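Local coordinates for protein HTH-type transcriptional activator AmpR (Pseudomonas aeruginosa PAO1, PDB 5MMH) that activates transcription of the beta-lactamase gene ampC, its effector domain recognising muropeptides derived from the cell wall, at residues Pro82-Cys87 / Pro116-Ala121; Ala93-Pro98 / Leu102-Leu107. All blocks are in the same frame, centred on the assembly; numbering follows the deposited sequence.

Contact 1 of 2, residues Pro82-Cys87 / Pro116-Ala121; sequences PLTVLC and PLWFQA
Thr84 and Trp118 mark the closest backbone approach, 7.7 Å between CA atoms, where strand 83-86 and helix 116-121 cross at 90° with their axes 9.6 Å apart. The separation is spanned mainly by one indole. With CG anti to the backbone N (chi1 -177°), Trp118 projects from the helix toward the strand, and its ring runs along the strand, the pyrrole end beside Leu83 and Thr84 and the benzene end beside Val85. Val85, whose CB points back at the helix, lays one methyl over a face of the six-membered ring: CG2 is 3.7 Å from the Trp118 ring centroid and 19° off the ring normal, a well-placed CH-pi contact. The methyl is displaced toward the rim, and its nearest ring atom is Trp118 CZ2, 3.5 Å from Val85 CG2. The pyrrole end meets backbone instead. Leu83 O lies near the ring plane at the edge, 3.8 Å from Trp118 CD1, while Thr84 CA comes obliquely to within 4.1 Å of Trp118 NE1. Within the helix, Phe119 adds an in-plane neighbour at the benzene edge, its CD1 3.6 Å from Trp118 CE3.

No hydrogen bond joins the two segments directly. The polar link runs through a third residue, since Trp118 NE1 and Thr84 OG1 both bond to the carbonyl oxygen of Thr175. Leu154, on the neighbouring strand 153-156, also touches the indole. This is helix-on-sheet packing in the effector domain of a LysR-type regulator, where helix 114-121 covers the end of the long strand 73-86. The chemistry divides along the ring: dispersion and CH-pi contact hold the benzene half, while the shared carbonyl satisfies the buried indole N-H and probably restrains the ring from turning about its CB-CG bond.

Contact 2 of 2, residues Ala93-Pro98 / Leu102-Leu107; sequences AQLHSP and LQHTLL
His104 reaches across to Gln94 and Leu95, and its side chain gives a clear example of contact that grows from root to tip. Its CB points toward segment 93-98 but is still 6.0 Å from Leu95 CD2, so the root of the side chain only sets direction. CG is set opposite the carbonyl carbon and beside the backbone N (chi1 -68°), which swings the imidazole toward Gln94 and Leu95; His104 CG is already nearer, 5.3 Å from Leu95 CD2. Contact proper begins with His104 ND1, 4.3 Å from Leu95 CD2. The methyl approaches the ring obliquely. His104 CE1 keeps the same company, 4.4 Å from Leu95 CD2. The CB of Leu95 does not aim at His104; it is the far end of the leucine that comes close, and the same side chain also packs on Asp100 and Leu101.

Both segments belong to the LysR-type effector domain, whose fold is of the periplasmic binding protein class. Here the chain leaves helix 89-93, swings round through a loop and a short 3-10 turn, and enters strand 106-109, which pairs in parallel with strand 133-136. His104 stands just before that strand and leans back on the start of the loop.

At the tip of the imidazole, His104 NE2 faces Gln94 OE1 at 3.9 Å, with the oxygen near the ring plane at the edge. That distance is too long for a hydrogen bond, and the amide is turned 51° from the imidazole. The extended Gln94 side chain is tethered at its other amide atom, NE2, which hydrogen-bonds to the carbonyl oxygen of Glu90 in the preceding helix.

Contact 2 falls within the stretch of chain that contact 1 brackets, and their centres are 12 Å apart. They meet at several points. Pro98 CB packs 4.0 Å from Trp118 CH2, so the loop of contact 2 borders the indole at the heart of contact 1. Cys87 SG lies 4.2 Å from Leu95 CD1, and Phe119 CZ approaches Leu106 CD1, also at 4.2 Å. The succession of strand 106-109 and helix 114-121 ties the two contacts in sequence as well. Together they describe one side of the muropeptide-recognising effector domain; in relatives of this fold the ligand binds in a cleft between two subdomains.

Contact 1 of 2, residues Pro82-Cys87 / Pro116-Ala121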
ATOM      1  N   PRO A  82      -0.701  11.718  14.693  1.00 21.41           N
ATOM      2  CA  PRO A  82      -0.941  10.838  15.836  1.00 23.94           C
ATOM      3  C   PRO A  82      -1.669   9.589  15.387  1.00 20.79           C
ATOM      4  O   PRO A  82      -2.471   9.609  14.450  1.00 25.57           O
ATOM      5  CB  PRO A  82      -1.818  11.680  16.772  1.00 20.08           C
ATOM      6  CG  PRO A  82      -1.760  13.068  16.227  1.00 30.91           C
ATOM      7  CD  PRO A  82      -1.522  12.937  14.769  1.00 24.34           C
ATOM      8  N   LEU A  83      -1.385   8.502  16.081  1.00 22.53           N
ATOM      9  CA  LEU A  83      -1.929   7.191  15.765  1.00 21.83           C
ATOM     10  C   LEU A  83      -3.148   6.900  16.634  1.00 25.64           C
ATOM     11  O   LEU A  83      -3.148   7.188  17.835  1.00 23.54           O
ATOM     12  CB  LEU A  83      -0.871   6.110  15.990  1.00 16.51           C
ATOM     13  CG  LEU A  83       0.389   6.184  15.135  1.00 24.14           C
ATOM     14  CD1 LEU A  83       1.267   4.964  15.365  1.00 17.90           C
ATOM     15  CD2 LEU A  83       0.014   6.298  13.668  1.00 18.23           C
ATOM     16  N   THR A  84      -4.178   6.312  16.027  1.00 28.15           N
ATOM     17  CA  THR A  84      -5.350   5.883  16.774  1.00 26.42           C
ATOM     18  C   THR A  84      -5.819   4.524  16.263  1.00 28.07           C
ATOM     19  O   THR A  84      -5.428   4.068  15.186  1.00 21.29           O
ATOM     20  CB  THR A  84      -6.481   6.919  16.678  1.00 29.27           C
ATOM     21  OG1 THR A  84      -7.333   6.784  17.815  1.00 33.16           O
ATOM     22  CG2 THR A  84      -7.304   6.736  15.391  1.00 23.19           C
ATOM     23  N   VAL A  85      -6.682   3.888  17.052  1.00 31.95           N
ATOM     24  CA  VAL A  85      -7.276   2.605  16.686  1.00 23.88           C
ATOM     25  C   VAL A  85      -8.354   2.824  15.631  1.00 29.43           C
ATOM     26  O   VAL A  85      -9.245   3.663  15.805  1.00 29.40           O
ATOM     27  CB  VAL A  85      -7.851   1.908  17.927  1.00 24.54           C
ATOM     28  CG1 VAL A  85      -8.790   0.810  17.517  1.00 33.21           C
ATOM     29  CG2 VAL A  85      -6.729   1.355  18.803  1.00 21.46           C
ATOM     30  N   LEU A  86      -8.279   2.060  14.528  1.00 22.82           N
ATOM     31  CA  LEU A  86      -9.249   2.130  13.448  1.00 22.26           C
ATOM     32  C   LEU A  86      -9.683   0.718  13.087  1.00 25.60           C
ATOM     33  O   LEU A  86      -8.854  -0.196  13.038  1.00 30.95           O
ATOM     34  CB  LEU A  86      -8.667   2.846  12.223  1.00 22.89           C
ATOM     35  CG  LEU A  86      -8.289   4.316  12.448  1.00 22.92           C
ATOM     36  CD1 LEU A  86      -7.481   4.832  11.278  1.00 27.29           C
ATOM     37  CD2 LEU A  86      -9.535   5.164  12.630  1.00 24.02           C
ATOM     38  N   CYS A  87     -10.979   0.532  12.835  1.00 28.02           N
ATOM     39  CA  CYS A  87     -11.505  -0.804  12.564  1.00 27.48           C
ATOM     40  C   CYS A  87     -12.820  -0.697  11.810  1.00 32.60           C
ATOM     41  O   CYS A  87     -13.367   0.393  11.626  1.00 30.62           O
ATOM     42  CB  CYS A  87     -11.691  -1.598  13.852  1.00 26.19           C
ATOM     43  SG  CYS A  87     -12.815  -0.831  15.036  1.00 32.75           S
ATOM     44  N   PRO A 116       2.352  -0.876  22.163  1.00 28.16           N
ATOM     45  CA  PRO A 116       2.591  -0.604  23.590  1.00 32.42           C
ATOM     46  C   PRO A 116       2.515   0.875  23.921  1.00 26.93           C
ATOM     47  O   PRO A 116       1.958   1.239  24.963  1.00 34.76           O
ATOM     48  CB  PRO A 116       3.990  -1.189  23.846  1.00 27.99           C
ATOM     49  CG  PRO A 116       4.568  -1.472  22.518  1.00 40.61           C
ATOM     50  CD  PRO A 116       3.423  -1.706  21.586  1.00 30.71           C
ATOM     51  N   LEU A 117       3.016   1.749  23.049  1.00 28.84           N
ATOM     52  CA  LEU A 117       2.905   3.182  23.317  1.00 29.18           C
ATOM     53  C   LEU A 117       1.455   3.613  23.400  1.00 28.66           C
ATOM     54  O   LEU A 117       1.086   4.403  24.275  1.00 24.57           O
ATOM     55  CB  LEU A 117       3.635   3.988  22.247  1.00 30.60           C
ATOM     56  CG  LEU A 117       5.134   4.158  22.513  1.00 38.13           C
ATOM     57  CD1 LEU A 117       5.830   4.882  21.374  1.00 35.30           C
ATOM     58  CD2 LEU A 117       5.334   4.901  23.825  1.00 33.75           C
ATOM     59  N   TRP A 118       0.606   3.085  22.511  1.00 25.78           N
ATOM     60  CA  TRP A 118      -0.790   3.497  22.515  1.00 23.73           C
ATOM     61  C   TRP A 118      -1.522   2.971  23.740  1.00 29.82           C
ATOM     62  O   TRP A 118      -2.340   3.688  24.327  1.00 27.32           O
ATOM     63  CB  TRP A 118      -1.493   3.022  21.253  1.00 23.12           C
ATOM     64  CG  TRP A 118      -2.925   3.489  21.171  1.00 23.02           C
ATOM     65  CD1 TRP A 118      -3.375   4.625  20.566  1.00 25.06           C
ATOM     66  CD2 TRP A 118      -4.087   2.824  21.687  1.00 22.92           C
ATOM     67  NE1 TRP A 118      -4.738   4.714  20.672  1.00 23.89           N
ATOM     68  CE2 TRP A 118      -5.202   3.619  21.354  1.00 26.09           C
ATOM     69  CE3 TRP A 118      -4.295   1.629  22.390  1.00 23.54           C
ATOM     70  CZ2 TRP A 118      -6.505   3.269  21.712  1.00 27.74           C
ATOM     71  CZ3 TRP A 118      -5.598   1.279  22.747  1.00 21.56           C
ATOM     72  CH2 TRP A 118      -6.681   2.091  22.403  1.00 28.33           C
ATOM     73  N   PHE A 119      -1.271   1.713  24.117  1.00 26.25           N
ATOM     74  CA  PHE A 119      -1.902   1.167  25.315  1.00 29.59           C
ATOM     75  C   PHE A 119      -1.570   2.024  26.533  1.00 32.21           C
ATOM     76  O   PHE A 119      -2.453   2.361  27.330  1.00 27.63           O
ATOM     77  CB  PHE A 119      -1.472  -0.289  25.530  1.00 29.27           C
ATOM     78  CG  PHE A 119      -2.242  -1.288  24.689  1.00 32.19           C
ATOM     79  CD1 PHE A 119      -3.615  -1.166  24.517  1.00 30.69           C
ATOM     80  CD2 PHE A 119      -1.589  -2.337  24.058  1.00 34.21           C
ATOM     81  CE1 PHE A 119      -4.326  -2.078  23.734  1.00 34.35           C
ATOM     82  CE2 PHE A 119      -2.288  -3.257  23.278  1.00 34.82           C
ATOM     83  CZ  PHE A 119      -3.658  -3.129  23.112  1.00 28.71           C
ATOM     84  N   GLN A 120      -0.298   2.402  26.679  1.00 29.82           N
ATOM     85  CA  GLN A 120       0.091   3.355  27.710  1.00 32.23           C
ATOM     86  C   GLN A 120      -0.803   4.583  27.682  1.00 32.47           C
ATOM     87  O   GLN A 120      -1.481   4.900  28.662  1.00 35.61           O
ATOM     88  CB  GLN A 120       1.535   3.772  27.506  1.00 34.64           C
ATOM     89  CG  GLN A 120       2.546   2.844  28.075  1.00 41.16           C
ATOM     90  CD  GLN A 120       3.864   3.551  28.200  1.00 49.10           C
ATOM     91  OE1 GLN A 120       3.968   4.746  27.885  1.00 42.20           O
ATOM     92  NE2 GLN A 120       4.880   2.837  28.664  1.00 53.96           N
ATOM     93  N   ALA A 121      -0.830   5.277  26.545  1.00 27.55           N
ATOM     94  CA  ALA A 121      -1.658   6.471  26.424  1.00 30.02           C
ATOM     95  C   ALA A 121      -3.107   6.210  26.824  1.00 31.31           C
ATOM     96  O   ALA A 121      -3.801   7.128  27.273  1.00 38.19           O
ATOM     97  CB  ALA A 121      -1.587   7.007  24.997  1.00 26.11           C
TER

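Contact 2 of 2, residues Ala93-Pro98 / Leu102-Leu107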
ATOM      1  N   ALA A  93     -18.434  -2.382  17.009  1.00 55.96           N
ATOM      2  CA  ALA A  93     -19.540  -2.648  17.925  1.00 57.52           C
ATOM      3  C   ALA A  93     -19.105  -3.532  19.090  1.00 60.45           C
ATOM      4  O   ALA A  93     -19.544  -3.331  20.231  1.00 59.14           O
ATOM      5  CB  ALA A  93     -20.698  -3.294  17.166  1.00 53.60           C
ATOM      6  N   GLN A  94     -18.228  -4.505  18.826  1.00 54.05           N
ATOM      7  CA  GLN A  94     -17.801  -5.477  19.826  1.00 55.35           C
ATOM      8  C   GLN A  94     -16.826  -4.911  20.853  1.00 60.11           C
ATOM      9  O   GLN A  94     -16.504  -5.611  21.819  1.00 61.96           O
ATOM     10  CB  GLN A  94     -17.169  -6.683  19.122  1.00 55.15           C
ATOM     11  CG  GLN A  94     -18.132  -7.421  18.190  1.00 62.29           C
ATOM     12  CD  GLN A  94     -17.421  -8.291  17.165  1.00 65.41           C
ATOM     13  OE1 GLN A  94     -16.670  -9.202  17.516  1.00 68.83           O
ATOM     14  NE2 GLN A  94     -17.665  -8.016  15.888  1.00 60.85           N
ATOM     15  N   LEU A  95     -16.347  -3.682  20.681  1.00 55.29           N
ATOM     16  CA  LEU A  95     -15.393  -3.084  21.607  1.00 53.49           C
ATOM     17  C   LEU A  95     -16.109  -2.120  22.545  1.00 57.46           C
ATOM     18  O   LEU A  95     -16.844  -1.235  22.092  1.00 64.81           O
ATOM     19  CB  LEU A  95     -14.282  -2.350  20.853  1.00 47.22           C
ATOM     20  CG  LEU A  95     -13.265  -3.166  20.066  1.00 42.78           C
ATOM     21  CD1 LEU A  95     -12.708  -2.311  18.961  1.00 38.07           C
ATOM     22  CD2 LEU A  95     -12.143  -3.662  20.976  1.00 39.25           C
ATOM     23  N   HIS A  96     -15.891  -2.292  23.845  1.00 55.30           N
ATOM     24  CA  HIS A  96     -16.428  -1.386  24.853  1.00 59.77           C
ATOM     25  C   HIS A  96     -15.343  -0.649  25.616  1.00 49.33           C
ATOM     26  O   HIS A  96     -15.502   0.532  25.925  1.00 58.26           O
ATOM     27  CB  HIS A  96     -17.321  -2.158  25.841  1.00 67.56           C
ATOM     28  CG  HIS A  96     -18.214  -3.169  25.186  1.00 73.88           C
ATOM     29  ND1 HIS A  96     -18.351  -4.459  25.657  1.00 76.75           N
ATOM     30  CD2 HIS A  96     -19.008  -3.083  24.092  1.00 72.49           C
ATOM     31  CE1 HIS A  96     -19.193  -5.121  24.883  1.00 77.51           C
ATOM     32  NE2 HIS A  96     -19.604  -4.310  23.924  1.00 76.78           N
ATOM     33  N   SER A  97     -14.246  -1.315  25.925  1.00 41.83           N
ATOM     34  CA  SER A  97     -13.077  -0.706  26.533  1.00 46.05           C
ATOM     35  C   SER A  97     -11.855  -1.121  25.730  1.00 44.73           C
ATOM     36  O   SER A  97     -11.865  -2.163  25.063  1.00 40.79           O
ATOM     37  CB  SER A  97     -12.918  -1.145  27.995  1.00 46.59           C
ATOM     38  OG  SER A  97     -12.582  -2.524  28.074  1.00 47.10           O
ATOM     39  N   PRO A  98     -10.782  -0.322  25.765  1.00 38.98           N
ATOM     40  CA  PRO A  98      -9.532  -0.736  25.108  1.00 38.80           C
ATOM     41  C   PRO A  98      -9.018  -2.097  25.562  1.00 46.10           C
ATOM     42  O   PRO A  98      -8.217  -2.711  24.848  1.00 35.74           O
ATOM     43  CB  PRO A  98      -8.553   0.374  25.493  1.00 33.52           C
ATOM     44  CG  PRO A  98      -9.433   1.580  25.677  1.00 42.88           C
ATOM     45  CD  PRO A  98     -10.709   1.056  26.280  1.00 40.95           C
ATOM     46  N   LEU A 102      -7.401  -7.104  23.078  1.00 36.95           N
ATOM     47  CA  LEU A 102      -6.583  -8.312  22.992  1.00 41.59           C
ATOM     48  C   LEU A 102      -7.374  -9.539  22.544  1.00 37.42           C
ATOM     49  O   LEU A 102      -6.776 -10.604  22.351  1.00 40.10           O
ATOM     50  CB  LEU A 102      -5.880  -8.579  24.326  1.00 43.87           C
ATOM     51  CG  LEU A 102      -4.737  -7.615  24.691  1.00 46.86           C
ATOM     52  CD1 LEU A 102      -4.115  -8.003  26.018  1.00 48.22           C
ATOM     53  CD2 LEU A 102      -3.659  -7.537  23.607  1.00 42.99           C
ATOM     54  N   GLN A 103      -8.688  -9.409  22.354  1.00 32.31           N
ATOM     55  CA  GLN A 103      -9.519 -10.445  21.748  1.00 45.16           C
ATOM     56  C   GLN A 103      -9.504 -10.406  20.227  1.00 42.25           C
ATOM     57  O   GLN A 103     -10.211 -11.200  19.594  1.00 38.32           O
ATOM     58  CB  GLN A 103     -10.972 -10.306  22.209  1.00 45.98           C
ATOM     59  CG  GLN A 103     -11.203 -10.490  23.688  1.00 48.52           C
ATOM     60  CD  GLN A 103     -12.629 -10.172  24.063  1.00 56.55           C
ATOM     61  OE1 GLN A 103     -13.558 -10.471  23.306  1.00 62.62           O
ATOM     62  NE2 GLN A 103     -12.817  -9.543  25.222  1.00 52.62           N
ATOM     63  N   HIS A 104      -8.754  -9.489  19.635  1.00 31.86           N
ATOM     64  CA  HIS A 104      -8.724  -9.310  18.198  1.00 28.93           C
ATOM     65  C   HIS A 104      -7.285  -9.375  17.717  1.00 35.16           C
ATOM     66  O   HIS A 104      -6.341  -9.125  18.469  1.00 34.40           O
ATOM     67  CB  HIS A 104      -9.347  -7.965  17.778  1.00 33.22           C
ATOM     68  CG  HIS A 104     -10.826  -7.879  18.001  1.00 37.59           C
ATOM     69  ND1 HIS A 104     -11.381  -7.564  19.224  1.00 34.34           N
ATOM     70  CD2 HIS A 104     -11.866  -8.074  17.154  1.00 36.78           C
ATOM     71  CE1 HIS A 104     -12.698  -7.573  19.121  1.00 40.17           C
ATOM     72  NE2 HIS A 104     -13.018  -7.877  17.876  1.00 42.79           N
ATOM     73  N   THR A 105      -7.130  -9.726  16.450  1.00 29.16           N
ATOM     74  CA  THR A 105      -5.850  -9.554  15.796  1.00 32.93           C
ATOM     75  C   THR A 105      -5.480  -8.090  15.781  1.00 28.27           C
ATOM     76  O   THR A 105      -6.260  -7.247  15.328  1.00 29.44           O
ATOM     77  CB  THR A 105      -5.904 -10.075  14.375  1.00 28.27           C
ATOM     78  OG1 THR A 105      -6.482 -11.375  14.393  1.00 49.65           O
ATOM     79  CG2 THR A 105      -4.507 -10.100  13.772  1.00 31.24           C
ATOM     80  N   LEU A 106      -4.288  -7.795  16.273  1.00 31.08           N
ATOM     81  CA  LEU A 106      -3.766  -6.438  16.304  1.00 28.45           C
ATOM     82  C   LEU A 106      -2.917  -6.259  15.056  1.00 28.28           C
ATOM     83  O   LEU A 106      -1.831  -6.831  14.957  1.00 31.16           O
ATOM     84  CB  LEU A 106      -2.950  -6.200  17.573  1.00 32.70           C
ATOM     85  CG  LEU A 106      -3.701  -6.433  18.890  1.00 34.07           C
ATOM     86  CD1 LEU A 106      -2.882  -5.969  20.081  1.00 34.84           C
ATOM     87  CD2 LEU A 106      -5.076  -5.756  18.861  1.00 28.22           C
ATOM     88  N   LEU A 107      -3.411  -5.480  14.097  1.00 23.09           N
ATOM     89  CA  LEU A 107      -2.636  -5.189  12.898  1.00 19.65           C
ATOM     90  C   LEU A 107      -1.584  -4.137  13.223  1.00 28.26           C
ATOM     91  O   LEU A 107      -1.877  -3.139  13.885  1.00 22.83           O
ATOM     92  CB  LEU A 107      -3.557  -4.692  11.790  1.00 19.15           C
ATOM     93  CG  LEU A 107      -4.833  -5.505  11.546  1.00 19.35           C
ATOM     94  CD1 LEU A 107      -5.765  -4.731  10.647  1.00 19.42           C
ATOM     95  CD2 LEU A 107      -4.511  -6.922  10.934  1.00 13.25           C
TER